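Local coordinates for GARP domain-containing protein (Trypanosoma brucei brucei TREU927, PDB 6XZ6) that acts as a receptor for the host complement regulator factor H, binding its domain D5, and increases transmission of trypanosomes to tsetse flies, at residues E43-A47 with A198-K202; E50-A54 with K202-Q206; Q69-R75 with E208-F212; A93-V97 with A187-T191. One frame throughout, in Å; residues are numbered along the deposited sequence.

Contact 1: residues E43-A47 with A198-K202; sequences ESKKA and ADDAK
Ala-47 presses its methyl group into the helix carrying 198-202, and around this one CB the two helices pack closely. Ala-47 CB rests 3.5 Å from Ala-198 O and also touches the Ala-198 methyl, while Ala-47 O faces the CB of Lys-202. One turn earlier, the CB of Ser-44 lies 4.0 Å from the CB of Ala-198, and the Ser-44 hydroxyl turns back to its own helix, hydrogen-bonded to Leu-41 O. No hydrogen bond spans the interface; short side chains let the axes of the two segments approach to 8.6 Å, at 17° to each other. This is a worked example of how alanine at facing positions lets nearly parallel helices lie close.

The other side is polar, looser and partly open to solvent. Here the side chains of Glu-43 and Asp-199 cross at about a right angle, their carboxylate planes turned 44° apart. Two charged acids would repel here unless one holds a proton, and at this resolution their separation is not to be leaned on. Lys-202 probably eases the clash of charge. The Lys-202 chain bends at chi3 (87°) and brings Lys-202 NZ back over its own helix to a long, weak salt bridge with Asp-199 OD1 at 3.6 Å. Glu-43 OE2 lies 4.8 Å from Lys-202 NZ, not in contact.

The buried flank is completed by the helix 67-125, where Ser-87 and Ala-90 meet Ser-44 and Ala-86 meets Ala-198, so that helices 4-61, 67-125 and 165-208 converge on this small-residue seam.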
loop_
_atom_site.group_PDB
_atom_site.type_symbol
_atom_site.label_atom_id
_atom_site.label_comp_id
_atom_site.label_asym_id
_atom_site.label_seq_id
_atom_site.Cartn_x
_atom_site.Cartn_y
_atom_site.Cartn_z
ATOM N N GLU A 43 13.717 -19.534 -3.357
ATOM C CA GLU A 43 13.392 -20.959 -3.209
ATOM C C GLU A 43 13.248 -21.617 -4.586
ATOM O O GLU A 43 13.681 -22.756 -4.753
ATOM C CB GLU A 43 12.100 -21.168 -2.410
ATOM C CG GLU A 43 12.313 -21.975 -1.136
ATOM C CD GLU A 43 11.863 -23.426 -1.183
ATOM O OE1 GLU A 43 10.936 -23.782 -0.417
ATOM O OE2 GLU A 43 12.444 -24.210 -1.969
ATOM N N SER A 44 12.661 -20.891 -5.583
ATOM C CA SER A 44 12.486 -21.396 -6.950
ATOM C C SER A 44 13.823 -21.528 -7.648
ATOM O O SER A 44 14.008 -22.448 -8.442
ATOM C CB SER A 44 11.513 -20.534 -7.742
ATOM O OG SER A 44 12.051 -19.283 -8.125
ATOM N N LYS A 45 14.775 -20.655 -7.307
ATOM C CA LYS A 45 16.120 -20.733 -7.861
ATOM C C LYS A 45 16.909 -21.890 -7.211
ATOM O O LYS A 45 17.731 -22.510 -7.886
ATOM C CB LYS A 45 16.846 -19.398 -7.734
ATOM C CG LYS A 45 16.391 -18.335 -8.732
ATOM C CD LYS A 45 17.220 -17.081 -8.542
ATOM C CE LYS A 45 16.809 -15.936 -9.429
ATOM N NZ LYS A 45 17.233 -14.631 -8.841
ATOM N N LYS A 46 16.621 -22.227 -5.923
ATOM C CA LYS A 46 17.289 -23.347 -5.228
ATOM C C LYS A 46 16.758 -24.676 -5.747
ATOM O O LYS A 46 17.518 -25.629 -5.854
ATOM C CB LYS A 46 17.166 -23.277 -3.682
ATOM C CG LYS A 46 17.927 -22.113 -3.029
ATOM C CD LYS A 46 17.555 -21.931 -1.542
ATOM C CE LYS A 46 17.282 -20.482 -1.158
ATOM N NZ LYS A 46 16.241 -20.351 -0.089
ATOM N N ALA A 47 15.458 -24.743 -6.049
ATOM C CA ALA A 47 14.803 -25.917 -6.620
ATOM C C ALA A 47 15.334 -26.171 -8.044
ATOM O O ALA A 47 15.565 -27.324 -8.400
ATOM C CB ALA A 47 13.297 -25.700 -6.645
ATOM N N ALA A 198 8.304 -25.214 -8.989
ATOM C CA ALA A 198 9.730 -25.535 -9.085
ATOM C C ALA A 198 10.132 -26.606 -8.057
ATOM O O ALA A 198 10.900 -27.491 -8.392
ATOM C CB ALA A 198 10.574 -24.285 -8.918
ATOM N N ASP A 199 9.585 -26.563 -6.838
ATOM C CA ASP A 199 9.872 -27.555 -5.790
ATOM C C ASP A 199 9.411 -28.940 -6.198
ATOM O O ASP A 199 10.188 -29.888 -6.093
ATOM C CB ASP A 199 9.224 -27.152 -4.449
ATOM C CG ASP A 199 10.020 -26.143 -3.639
ATOM O OD1 ASP A 199 11.275 -26.148 -3.743
ATOM O OD2 ASP A 199 9.396 -25.365 -2.878
ATOM N N ASP A 200 8.162 -29.040 -6.693
ATOM C CA ASP A 200 7.530 -30.276 -7.171
ATOM C C ASP A 200 8.368 -30.931 -8.276
ATOM O O ASP A 200 8.553 -32.150 -8.250
ATOM C CB ASP A 200 6.103 -29.995 -7.704
ATOM C CG ASP A 200 5.056 -29.504 -6.699
ATOM O OD1 ASP A 200 5.374 -29.424 -5.483
ATOM O OD2 ASP A 200 3.926 -29.186 -7.130
ATOM N N ALA A 201 8.874 -30.115 -9.236
ATOM C CA ALA A 201 9.716 -30.539 -10.350
ATOM C C ALA A 201 11.090 -30.983 -9.844
ATOM O O ALA A 201 11.573 -32.012 -10.294
ATOM C CB ALA A 201 9.851 -29.418 -11.373
ATOM N N LYS A 202 11.717 -30.226 -8.908
ATOM C CA LYS A 202 13.005 -30.571 -8.276
ATOM C C LYS A 202 12.897 -31.981 -7.670
ATOM O O LYS A 202 13.764 -32.821 -7.902
ATOM C CB LYS A 202 13.363 -29.553 -7.163
ATOM C CG LYS A 202 14.375 -30.079 -6.127
ATOM C CD LYS A 202 14.356 -29.314 -4.810
ATOM C CE LYS A 202 13.330 -29.836 -3.828
ATOM N NZ LYS A 202 13.205 -28.943 -2.644
#

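Contact 2: residues E50-A54 with K202-Q206; sequences EGKKA and KSEAQ
The carboxylate of Glu-50 and the amide of Gln-206 stand almost perpendicular, their planes 85° apart. The amide comes over one face of the carboxylate with its nitrogen leading: NE2 is 3.6 Å from Glu-50 OE1, yet the pair does not amount to a hydrogen bond. The same face also receives the methylene CD of Lys-202, 3.5 Å from Glu-50 OE2. From its own helix, one turn on, Lys-53 NZ makes a salt bridge to Glu-50 OE1 at 3.4 Å.

Glu-50 and Lys-202 run side by side and point the same way, so their aliphatic parts pair before their charges do; NZ stays 4.1 Å from OE2, beyond a salt bridge, and any attraction is probably diffuse. The extended chain of Glu-50 beyond CG (chi2 -165°) carries the carboxylate outward along that lysine.

Beneath these polar side chains the backbones come very close. Gly-51 has no side chain to separate them, and its CA lies 4.3 Å from Lys-202 CA. The next turn is filled by methyls, Ala-54 CB meeting Ala-205 CB at 3.9 Å, with the CG of Gln-206 alongside. Ala-205 also touches Ala-79 of helix 67-125. Such a seam, with glycine and alanine inside and long charged or amide side chains outside, belongs to an elongated three-helix bundle whose first and last long helices run parallel, the two segments here inclined by 19°.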
loop_
_atom_site.group_PDB
_atom_site.type_symbol
_atom_site.label_atom_id
_atom_site.label_comp_id
_atom_site.label_asym_id
_atom_site.label_seq_id
_atom_site.Cartn_x
_atom_site.Cartn_y
_atom_site.Cartn_z
ATOM N N GLU A 50 19.059 -27.473 -7.782
ATOM C CA GLU A 50 19.009 -28.850 -7.294
ATOM C C GLU A 50 18.483 -29.810 -8.354
ATOM O O GLU A 50 19.002 -30.924 -8.474
ATOM C CB GLU A 50 18.177 -28.957 -6.007
ATOM C CG GLU A 50 18.868 -28.394 -4.776
ATOM C CD GLU A 50 18.236 -28.808 -3.460
ATOM O OE1 GLU A 50 18.771 -29.740 -2.813
ATOM O OE2 GLU A 50 17.208 -28.201 -3.078
ATOM N N GLY A 51 17.472 -29.374 -9.115
ATOM C CA GLY A 51 16.877 -30.137 -10.209
ATOM C C GLY A 51 17.874 -30.395 -11.326
ATOM O O GLY A 51 17.893 -31.485 -11.891
ATOM N N LYS A 52 18.722 -29.392 -11.630
ATOM C CA LYS A 52 19.784 -29.436 -12.639
ATOM C C LYS A 52 20.847 -30.445 -12.222
ATOM O O LYS A 52 21.370 -31.168 -13.074
ATOM C CB LYS A 52 20.411 -28.036 -12.777
ATOM C CG LYS A 52 21.577 -27.873 -13.760
ATOM C CD LYS A 52 21.836 -26.385 -13.965
ATOM C CE LYS A 52 23.228 -25.994 -14.374
ATOM N NZ LYS A 52 23.302 -24.527 -14.632
ATOM N N LYS A 53 21.179 -30.473 -10.917
ATOM C CA LYS A 53 22.159 -31.388 -10.359
ATOM C C LYS A 53 21.654 -32.836 -10.513
ATOM O O LYS A 53 22.386 -33.663 -11.057
ATOM C CB LYS A 53 22.521 -30.955 -8.916
ATOM C CG LYS A 53 22.599 -32.026 -7.811
ATOM C CD LYS A 53 21.809 -31.616 -6.537
ATOM C CE LYS A 53 22.412 -30.473 -5.736
ATOM N NZ LYS A 53 21.700 -30.252 -4.445
ATOM N N ALA A 54 20.380 -33.099 -10.159
ATOM C CA ALA A 54 19.727 -34.410 -10.255
ATOM C C ALA A 54 19.720 -34.932 -11.703
ATOM O O ALA A 54 20.037 -36.100 -11.940
ATOM C CB ALA A 54 18.306 -34.322 -9.712
ATOM N N LYS A 202 11.717 -30.226 -8.908
ATOM C CA LYS A 202 13.005 -30.571 -8.276
ATOM C C LYS A 202 12.897 -31.981 -7.670
ATOM O O LYS A 202 13.764 -32.821 -7.902
ATOM C CB LYS A 202 13.363 -29.553 -7.163
ATOM C CG LYS A 202 14.375 -30.079 -6.127
ATOM C CD LYS A 202 14.356 -29.314 -4.810
ATOM C CE LYS A 202 13.330 -29.836 -3.828
ATOM N NZ LYS A 202 13.205 -28.943 -2.644
ATOM N N SER A 203 11.814 -32.224 -6.910
ATOM C CA SER A 203 11.510 -33.484 -6.260
ATOM C C SER A 203 11.307 -34.608 -7.254
ATOM O O SER A 203 11.754 -35.717 -6.979
ATOM C CB SER A 203 10.282 -33.327 -5.376
ATOM O OG SER A 203 10.576 -32.464 -4.287
ATOM N N GLU A 204 10.664 -34.342 -8.407
ATOM C CA GLU A 204 10.457 -35.346 -9.455
ATOM C C GLU A 204 11.801 -35.717 -10.088
ATOM O O GLU A 204 12.029 -36.889 -10.345
ATOM C CB GLU A 204 9.447 -34.869 -10.513
ATOM C CG GLU A 204 8.925 -35.995 -11.408
ATOM C CD GLU A 204 7.808 -35.672 -12.398
ATOM O OE1 GLU A 204 6.927 -34.842 -12.067
ATOM O OE2 GLU A 204 7.800 -36.277 -13.497
ATOM N N ALA A 205 12.704 -34.736 -10.283
ATOM C CA ALA A 205 14.053 -34.942 -10.822
ATOM C C ALA A 205 14.896 -35.739 -9.830
ATOM O O ALA A 205 15.543 -36.700 -10.227
ATOM C CB ALA A 205 14.718 -33.607 -11.130
ATOM N N GLN A 206 14.844 -35.378 -8.540
ATOM C CA GLN A 206 15.572 -36.053 -7.458
ATOM C C GLN A 206 15.143 -37.518 -7.231
ATOM O O GLN A 206 15.985 -38.347 -6.874
ATOM C CB GLN A 206 15.463 -35.244 -6.156
ATOM C CG GLN A 206 16.354 -33.988 -6.129
ATOM C CD GLN A 206 16.318 -33.271 -4.800
ATOM O OE1 GLN A 206 15.335 -33.343 -4.034
ATOM N NE2 GLN A 206 17.400 -32.551 -4.513
#

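Contact 3: residues Q69-R75 with E208-F212; sequences QQQAAKR and EAAQF
Phe-212 meets segment 69-75 of helix 67-125 with the edge of its ring, near whose plane lie Gln-69 O and the methyl of Ala-72, the latter 3.9 Å from CZ. Gln-69 NE2 comes 3.9 Å from Phe-212 CE1. The Gln-211 amide reaches in next to it: OE1 approaches Gln-69 CG, and NE2 sits 3.8 Å from Ala-72 CB. At the far end, Glu-208 packs against the aliphatic part of Arg-75. Its carboxylate lies by CB and CD, while Arg-75 NE remains 4.4 Å from OE1, too far for a salt bridge.

A second layer sets the ring in place. Gln-211 CG is 3.5 Å above the ring plane, over its centre, put there by a chi1 of 68° that folds the side chain back across its neighbour. Both residues belong to a type I beta turn from Ala-209 to Phe-212, closed by a hydrogen bond from Phe-212 N to Ala-209 O at 3.3 Å. Phe-212 O is hydrogen-bonded to Arg-57 NH1, and Ala-58 and Ala-62 touch the Phe-212 side chain.

The arrangement is that of a bundle end, where a beta turn after the third long helix tucks an aromatic residue beside the connection between the first two.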
loop_
_atom_site.group_PDB
_atom_site.type_symbol
_atom_site.label_atom_id
_atom_site.label_comp_id
_atom_site.label_asym_id
_atom_site.label_seq_id
_atom_site.Cartn_x
_atom_site.Cartn_y
_atom_site.Cartn_z
ATOM N N GLN A 69 16.108 -47.150 -17.394
ATOM C CA GLN A 69 17.166 -46.381 -16.735
ATOM C C GLN A 69 17.413 -45.107 -17.540
ATOM O O GLN A 69 17.750 -44.076 -16.962
ATOM C CB GLN A 69 18.470 -47.192 -16.660
ATOM C CG GLN A 69 18.599 -48.030 -15.398
ATOM C CD GLN A 69 20.032 -48.357 -15.062
ATOM O OE1 GLN A 69 20.831 -48.779 -15.917
ATOM N NE2 GLN A 69 20.380 -48.178 -13.789
ATOM N N GLN A 70 17.272 -45.202 -18.880
ATOM C CA GLN A 70 17.422 -44.108 -19.836
ATOM C C GLN A 70 16.156 -43.245 -19.865
ATOM O O GLN A 70 16.231 -42.041 -20.108
ATOM C CB GLN A 70 17.747 -44.655 -21.228
ATOM C CG GLN A 70 19.217 -45.018 -21.400
ATOM C CD GLN A 70 19.650 -45.098 -22.844
ATOM O OE1 GLN A 70 18.874 -44.851 -23.781
ATOM N NE2 GLN A 70 20.916 -45.445 -23.049
ATOM N N GLN A 71 15.003 -43.862 -19.586
ATOM C CA GLN A 71 13.713 -43.188 -19.475
ATOM C C GLN A 71 13.718 -42.291 -18.214
ATOM O O GLN A 71 13.089 -41.234 -18.215
ATOM C CB GLN A 71 12.574 -44.229 -19.394
ATOM C CG GLN A 71 11.163 -43.655 -19.600
ATOM C CD GLN A 71 10.992 -42.955 -20.935
ATOM O OE1 GLN A 71 10.984 -43.580 -22.006
ATOM N NE2 GLN A 71 10.854 -41.635 -20.897
ATOM N N ALA A 72 14.438 -42.724 -17.154
ATOM C CA ALA A 72 14.597 -42.002 -15.894
ATOM C C ALA A 72 15.350 -40.684 -16.108
ATOM O O ALA A 72 14.871 -39.645 -15.655
ATOM C CB ALA A 72 15.321 -42.874 -14.875
ATOM N N ALA A 73 16.497 -40.718 -16.830
ATOM C CA ALA A 73 17.306 -39.530 -17.139
ATOM C C ALA A 73 16.501 -38.518 -17.948
ATOM O O ALA A 73 16.504 -37.343 -17.592
ATOM C CB ALA A 73 18.586 -39.915 -17.876
ATOM N N LYS A 74 15.755 -38.982 -18.976
ATOM C CA LYS A 74 14.876 -38.167 -19.824
ATOM C C LYS A 74 13.817 -37.444 -18.976
ATOM O O LYS A 74 13.528 -36.280 -19.243
ATOM C CB LYS A 74 14.204 -39.050 -20.891
ATOM C CG LYS A 74 13.507 -38.263 -21.996
ATOM C CD LYS A 74 12.940 -39.148 -23.099
ATOM C CE LYS A 74 12.088 -38.374 -24.083
ATOM N NZ LYS A 74 12.881 -37.432 -24.930
ATOM N N ARG A 75 13.259 -38.136 -17.955
ATOM C CA ARG A 75 12.236 -37.661 -17.012
ATOM C C ARG A 75 12.792 -36.659 -15.989
ATOM O O ARG A 75 12.075 -35.726 -15.597
ATOM C CB ARG A 75 11.601 -38.849 -16.265
ATOM C CG ARG A 75 10.568 -39.625 -17.065
ATOM C CD ARG A 75 9.615 -40.345 -16.141
ATOM N NE ARG A 75 8.505 -40.941 -16.875
ATOM C CZ ARG A 75 8.115 -42.203 -16.741
ATOM N NH1 ARG A 75 7.103 -42.668 -17.458
ATOM N NH2 ARG A 75 8.735 -43.010 -15.889
ATOM N N GLU A 208 13.768 -39.648 -9.649
ATOM C CA GLU A 208 14.170 -40.396 -10.842
ATOM C C GLU A 208 15.677 -40.640 -10.804
ATOM O O GLU A 208 16.131 -41.669 -11.314
ATOM C CB GLU A 208 13.824 -39.623 -12.129
ATOM C CG GLU A 208 12.394 -39.127 -12.240
ATOM C CD GLU A 208 11.340 -40.056 -12.808
ATOM O OE1 GLU A 208 10.220 -39.559 -13.068
ATOM O OE2 GLU A 208 11.618 -41.263 -12.995
ATOM N N ALA A 209 16.450 -39.682 -10.224
ATOM C CA ALA A 209 17.910 -39.776 -10.132
ATOM C C ALA A 209 18.415 -40.548 -8.907
ATOM O O ALA A 209 19.629 -40.749 -8.772
ATOM C CB ALA A 209 18.531 -38.391 -10.172
ATOM N N ALA A 210 17.490 -40.989 -8.029
ATOM C CA ALA A 210 17.808 -41.713 -6.800
ATOM C C ALA A 210 18.549 -43.034 -7.045
ATOM O O ALA A 210 19.421 -43.407 -6.252
ATOM C CB ALA A 210 16.539 -41.953 -5.998
ATOM N N GLN A 211 18.231 -43.711 -8.163
ATOM C CA GLN A 211 18.822 -44.995 -8.541
ATOM C C GLN A 211 20.296 -44.918 -8.982
ATOM O O GLN A 211 20.982 -45.939 -8.930
ATOM C CB GLN A 211 17.961 -45.690 -9.616
ATOM C CG GLN A 211 17.931 -45.005 -10.976
ATOM C CD GLN A 211 16.895 -45.602 -11.897
ATOM O OE1 GLN A 211 17.156 -46.522 -12.691
ATOM N NE2 GLN A 211 15.677 -45.098 -11.797
ATOM N N PHE A 212 20.781 -43.731 -9.406
ATOM C CA PHE A 212 22.143 -43.534 -9.929
ATOM C C PHE A 212 23.190 -43.022 -8.896
ATOM O O PHE A 212 22.800 -42.531 -7.833
ATOM C CB PHE A 212 22.103 -42.606 -11.155
ATOM C CG PHE A 212 21.050 -42.937 -12.186
ATOM C CD1 PHE A 212 21.230 -43.991 -13.080
ATOM C CD2 PHE A 212 19.888 -42.183 -12.280
ATOM C CE1 PHE A 212 20.262 -44.281 -14.048
ATOM C CE2 PHE A 212 18.929 -42.464 -13.256
ATOM C CZ PHE A 212 19.120 -43.511 -14.131
#

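Contact 4: residues A93-V97 with A187-T191; sequences AAMEV and ATAET
Ala-93 meets Thr-191 and Ala-187 across this contact, and the threonine is worth following outward. Thr-191 CB lies 4.1 Å from Ala-93 CB. From there the side chain forks. The hydroxyl branch comes beside the same methyl, and Thr-191 OG1 also approaches Ala-94 N at 3.7 Å without a hydrogen bond across the helices. Instead Thr-191 OG1 donates to Ala-187 O, one turn back in its own helix, at 2.9 Å with a C=O...donor angle of 147°. The acceptor is thus gripped twice, by Thr-191 N and by OG1, from opposite faces of its plane. The methyl branch, Thr-191 CG2, ends 4.2 Å from Ala-94 CB. A polar group buried between helices is here satisfied within its own turn, and its outer surface can serve as packing.

Val-97 packs one turn further along. With CG1 anti to the backbone N (chi1 171°), CG2 is directed at the facing helix, 3.7 Å from Ala-187 CB, and it also touches OG1 of Thr-188, which is itself bonded to Leu-184 O. Glu-96 contributes its CB to the Ala-187 methyl and turns its carboxylate to Arg-99.

The two segments run antiparallel, their directions 152° and their axes 8.2 Å apart. Helix 4-61 packs into the groove between them, Ala-37 against Val-97, Arg-33 and Glu-36 against Thr-188, and Ala-40 against Thr-191.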
loop_
_atom_site.group_PDB
_atom_site.type_symbol
_atom_site.label_atom_id
_atom_site.label_comp_id
_atom_site.label_asym_id
_atom_site.label_seq_id
_atom_site.Cartn_x
_atom_site.Cartn_y
_atom_site.Cartn_z
ATOM N N ALA A 93 6.978 -12.560 -11.749
ATOM C CA ALA A 93 5.980 -12.230 -10.726
ATOM C C ALA A 93 6.539 -11.329 -9.618
ATOM O O ALA A 93 5.858 -10.373 -9.258
ATOM C CB ALA A 93 5.353 -13.491 -10.154
ATOM N N ALA A 94 7.793 -11.582 -9.127
ATOM C CA ALA A 94 8.465 -10.778 -8.083
ATOM C C ALA A 94 8.753 -9.368 -8.563
ATOM O O ALA A 94 8.646 -8.428 -7.789
ATOM C CB ALA A 94 9.742 -11.445 -7.603
ATOM N N MET A 95 9.091 -9.216 -9.851
ATOM C CA MET A 95 9.331 -7.937 -10.521
ATOM C C MET A 95 8.002 -7.147 -10.448
ATOM O O MET A 95 8.041 -5.962 -10.128
ATOM C CB MET A 95 9.809 -8.203 -11.975
ATOM C CG MET A 95 9.789 -6.996 -12.903
ATOM S SD MET A 95 8.155 -6.518 -13.581
ATOM C CE MET A 95 7.907 -7.746 -14.777
ATOM N N GLU A 96 6.829 -7.810 -10.676
ATOM C CA GLU A 96 5.532 -7.111 -10.577
ATOM C C GLU A 96 5.262 -6.686 -9.133
ATOM O O GLU A 96 4.820 -5.572 -8.907
ATOM C CB GLU A 96 4.338 -7.921 -11.126
ATOM C CG GLU A 96 4.534 -8.685 -12.429
ATOM C CD GLU A 96 4.457 -7.959 -13.761
ATOM O OE1 GLU A 96 4.342 -8.650 -14.803
ATOM O OE2 GLU A 96 4.541 -6.711 -13.770
ATOM N N VAL A 97 5.547 -7.561 -8.157
ATOM C CA VAL A 97 5.407 -7.239 -6.728
ATOM C C VAL A 97 6.199 -5.939 -6.428
ATOM O O VAL A 97 5.626 -5.013 -5.880
ATOM C CB VAL A 97 5.848 -8.414 -5.787
ATOM C CG1 VAL A 97 5.891 -7.975 -4.337
ATOM C CG2 VAL A 97 4.967 -9.637 -5.965
ATOM N N ALA A 187 0.112 -10.953 -7.852
ATOM C CA ALA A 187 1.524 -11.140 -8.170
ATOM C C ALA A 187 2.265 -11.895 -7.095
ATOM O O ALA A 187 3.174 -12.659 -7.411
ATOM C CB ALA A 187 2.184 -9.809 -8.433
ATOM N N THR A 188 1.893 -11.711 -5.829
ATOM C CA THR A 188 2.525 -12.456 -4.729
ATOM C C THR A 188 2.121 -13.937 -4.809
ATOM O O THR A 188 2.987 -14.800 -4.674
ATOM C CB THR A 188 2.284 -11.785 -3.361
ATOM O OG1 THR A 188 2.521 -10.381 -3.476
ATOM C CG2 THR A 188 3.200 -12.344 -2.282
ATOM N N ALA A 189 0.837 -14.224 -5.064
ATOM C CA ALA A 189 0.320 -15.593 -5.208
ATOM C C ALA A 189 0.987 -16.332 -6.384
ATOM O O ALA A 189 1.321 -17.513 -6.258
ATOM C CB ALA A 189 -1.193 -15.570 -5.389
ATOM N N GLU A 190 1.199 -15.626 -7.508
ATOM C CA GLU A 190 1.873 -16.140 -8.704
ATOM C C GLU A 190 3.352 -16.507 -8.405
ATOM O O GLU A 190 3.861 -17.439 -9.038
ATOM C CB GLU A 190 1.840 -15.096 -9.829
ATOM C CG GLU A 190 0.516 -14.901 -10.545
ATOM C CD GLU A 190 0.410 -13.636 -11.395
ATOM O OE1 GLU A 190 1.456 -13.123 -11.861
ATOM O OE2 GLU A 190 -0.731 -13.154 -11.602
ATOM N N THR A 191 4.063 -15.750 -7.513
ATOM C CA THR A 191 5.467 -16.082 -7.172
ATOM C C THR A 191 5.496 -17.339 -6.316
ATOM O O THR A 191 6.313 -18.237 -6.547
ATOM C CB THR A 191 6.281 -14.962 -6.480
ATOM O OG1 THR A 191 5.834 -13.642 -6.820
ATOM C CG2 THR A 191 7.758 -15.084 -6.782
#

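Overall arrangement
From the N terminus, helix 4-61 supplies the first segments of contacts 1 and 2, helix 67-125 those of contacts 3 and 4, and helix 165-208 with the loop after it receives all four. Contacts 1 and 2 close long loops onto successive turns and share Lys-202. Contact 3 starts later and ends later, so it crosses both, and it touches contact 2 where Ala-54 O packs on Ala-209 CB. Contact 4 is nested inside the other three and lies nearest the middle of the molecule, its centre about 33 Å from that of contact 3. Together they tie the first and second long helices to the third along half the rod.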